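PDB 6CL6: tail fiber protein from Pseudomonas aeruginosa, which forms the trimeric receptor-binding fiber of the R2 pyocin, a contractile injection system, and probably attaches the particle to the surface of target bacteria. Local coordinates for residues G137-S142 and G160-I165. Residues are numbered along the deposited sequence; the frame is centred on the assembly and turned at random.
Sequences GVNLDS and GANYPI
Ala-161 is held by Val-138 and Leu-140 through two backbone hydrogen bonds. Ala-161 N donates to Val-138 O at 2.8 Å, and Leu-140 N donates to Ala-161 O at 2.9 Å. Together they make a single beta bridge between Asn-139 and Ala-161. A CA-H...O contact from Asn-139 CA to Ala-161 O adds to it.

Beyond the bridge, side chains add a further bond. Asn-162 ND2 donates to Asn-139 OD1 at 2.9 Å, and the two amide planes lie only 17° apart. Asn-139 OD1 also accepts from Asp-141 N, which closes an Asx turn. The two donors reach this oxygen from opposite faces of the amide plane. With chi1 at -173°, the Asn-139 amide swings away from its own N and lies beside its carbonyl carbon, where OD1 meets both donors. The Asp-141 carboxylate stacks on the Asn-162 amide, with OD1 3.3 Å from Asn-162 CG. No hydrogen bond joins this pair; Asp-141 OD1 instead forms a salt bridge with Arg-196 of strand 193-199.

Leu-140 and Tyr-163 carry the apolar packing. Leu-140 CD2 sits over one face of the Tyr-163 ring, 4.0 Å from its centroid, in a CH-pi contact. Leu-140 CD1 rests against Tyr-163 CA at 3.7 Å. Val-138 O lies at the ring edge, 3.5 Å from Tyr-163 CE1. One water accepts from both Val-138 N and Tyr-163 OH, and the hydroxyl is also bonded to Gln-151.

The two loops link strands of one mixed sheet and lie against its strands 193-199 and 202-208. Asn-162 O is bound by Trp-206 NE1 of the latter. The contact is thus mixed: polar bonds set the register, while the buried Leu-140 packs against Tyr-163, with Pro-164 at the margin.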
loop_
_atom_site.group_PDB
_atom_site.type_symbol
_atom_site.label_atom_id
_atom_site.label_comp_id
_atom_site.label_asym_id
_atom_site.label_seq_id
_atom_site.Cartn_x
_atom_site.Cartn_y
_atom_site.Cartn_z
ATOM N N GLY A 137 2.960 -31.422 -27.151
ATOM C CA GLY A 137 4.209 -32.104 -26.833
ATOM C C GLY A 137 5.500 -31.398 -27.191
ATOM O O GLY A 137 6.569 -32.019 -27.087
ATOM N N VAL A 138 5.460 -30.125 -27.576
ATOM C CA VAL A 138 6.659 -29.448 -28.035
ATOM C C VAL A 138 7.459 -28.939 -26.851
ATOM O O VAL A 138 6.919 -28.310 -25.940
ATOM C CB VAL A 138 6.321 -28.297 -29.001
ATOM C CG1 VAL A 138 7.565 -27.574 -29.411
ATOM C CG2 VAL A 138 5.567 -28.826 -30.207
ATOM N N ASN A 139 8.757 -29.212 -26.870
ATOM C CA ASN A 139 9.705 -28.600 -25.945
ATOM C C ASN A 139 10.265 -27.341 -26.602
ATOM O O ASN A 139 10.969 -27.417 -27.633
ATOM C CB ASN A 139 10.808 -29.591 -25.615
ATOM C CG ASN A 139 11.733 -29.093 -24.531
ATOM O OD1 ASN A 139 11.808 -27.878 -24.210
ATOM N ND2 ASN A 139 12.452 -30.019 -23.933
ATOM N N LEU A 140 9.946 -26.177 -26.036
ATOM C CA LEU A 140 10.371 -24.945 -26.663
ATOM C C LEU A 140 11.877 -24.822 -26.715
ATOM O O LEU A 140 12.385 -24.034 -27.512
ATOM C CB LEU A 140 9.786 -23.719 -25.956
ATOM C CG LEU A 140 8.264 -23.600 -26.000
ATOM C CD1 LEU A 140 7.833 -22.197 -25.612
ATOM C CD2 LEU A 140 7.661 -23.946 -27.359
ATOM N N ASP A 141 12.600 -25.594 -25.889
ATOM C CA ASP A 141 14.048 -25.639 -25.999
ATOM C C ASP A 141 14.493 -26.163 -27.356
ATOM O O ASP A 141 15.655 -25.974 -27.735
ATOM C CB ASP A 141 14.664 -26.543 -24.905
ATOM C CG ASP A 141 14.670 -25.911 -23.527
ATOM O OD1 ASP A 141 14.075 -24.847 -23.339
ATOM O OD2 ASP A 141 15.307 -26.502 -22.577
ATOM N N SER A 142 13.617 -26.846 -28.071
ATOM C CA SER A 142 13.959 -27.367 -29.403
ATOM C C SER A 142 13.710 -26.355 -30.519
ATOM O O SER A 142 14.030 -26.625 -31.674
ATOM C CB SER A 142 13.148 -28.636 -29.687
ATOM O OG SER A 142 11.782 -28.302 -29.967
ATOM N N GLY A 160 3.246 -29.617 -23.671
ATOM C CA GLY A 160 4.603 -29.328 -24.072
ATOM C C GLY A 160 5.485 -29.032 -22.876
ATOM O O GLY A 160 5.134 -29.291 -21.726
ATOM N N ALA A 161 6.671 -28.503 -23.172
ATOM C CA ALA A 161 7.673 -28.246 -22.167
ATOM C C ALA A 161 8.304 -26.896 -22.428
ATOM O O ALA A 161 8.416 -26.455 -23.578
ATOM C CB ALA A 161 8.751 -29.317 -22.132
ATOM N N ASN A 162 8.674 -26.223 -21.328
ATOM C CA ASN A 162 9.382 -24.933 -21.355
ATOM C C ASN A 162 8.574 -23.806 -21.977
ATOM O O ASN A 162 9.134 -22.786 -22.384
ATOM C CB ASN A 162 10.740 -25.102 -22.048
ATOM C CG ASN A 162 11.756 -25.790 -21.151
ATOM O OD1 ASN A 162 12.163 -25.233 -20.135
ATOM N ND2 ASN A 162 12.133 -27.010 -21.498
ATOM N N TYR A 163 7.270 -23.949 -22.032
ATOM C CA TYR A 163 6.395 -22.803 -22.231
ATOM C C TYR A 163 6.458 -21.947 -20.965
ATOM O O TYR A 163 6.562 -22.489 -19.856
ATOM C CB TYR A 163 4.959 -23.233 -22.489
ATOM C CG TYR A 163 4.669 -23.798 -23.868
ATOM C CD1 TYR A 163 5.067 -25.083 -24.204
ATOM C CD2 TYR A 163 3.989 -23.044 -24.815
ATOM C CE1 TYR A 163 4.782 -25.607 -25.451
ATOM C CE2 TYR A 163 3.699 -23.559 -26.074
ATOM C CZ TYR A 163 4.102 -24.848 -26.376
ATOM O OH TYR A 163 3.809 -25.382 -27.626
ATOM N N PRO A 164 6.432 -20.619 -21.091
ATOM C CA PRO A 164 6.509 -19.780 -19.885
ATOM C C PRO A 164 5.230 -19.730 -19.095
ATOM O O PRO A 164 5.252 -19.357 -17.916
ATOM C CB PRO A 164 6.863 -18.390 -20.437
ATOM C CG PRO A 164 6.298 -18.376 -21.822
ATOM C CD PRO A 164 6.414 -19.827 -22.324
ATOM N N ILE A 165 4.114 -20.082 -19.719
ATOM C CA ILE A 165 2.784 -20.035 -19.113
ATOM C C ILE A 165 1.961 -21.051 -19.887
ATOM O O ILE A 165 2.210 -21.304 -21.076
ATOM C CB ILE A 165 2.191 -18.608 -19.193
ATOM C CG1 ILE A 165 0.876 -18.498 -18.437
ATOM C CG2 ILE A 165 1.994 -18.204 -20.684
ATOM C CD1 ILE A 165 1.081 -18.471 -16.916
HETATM O O HOH W 1 3.222 -28.052 -27.589
#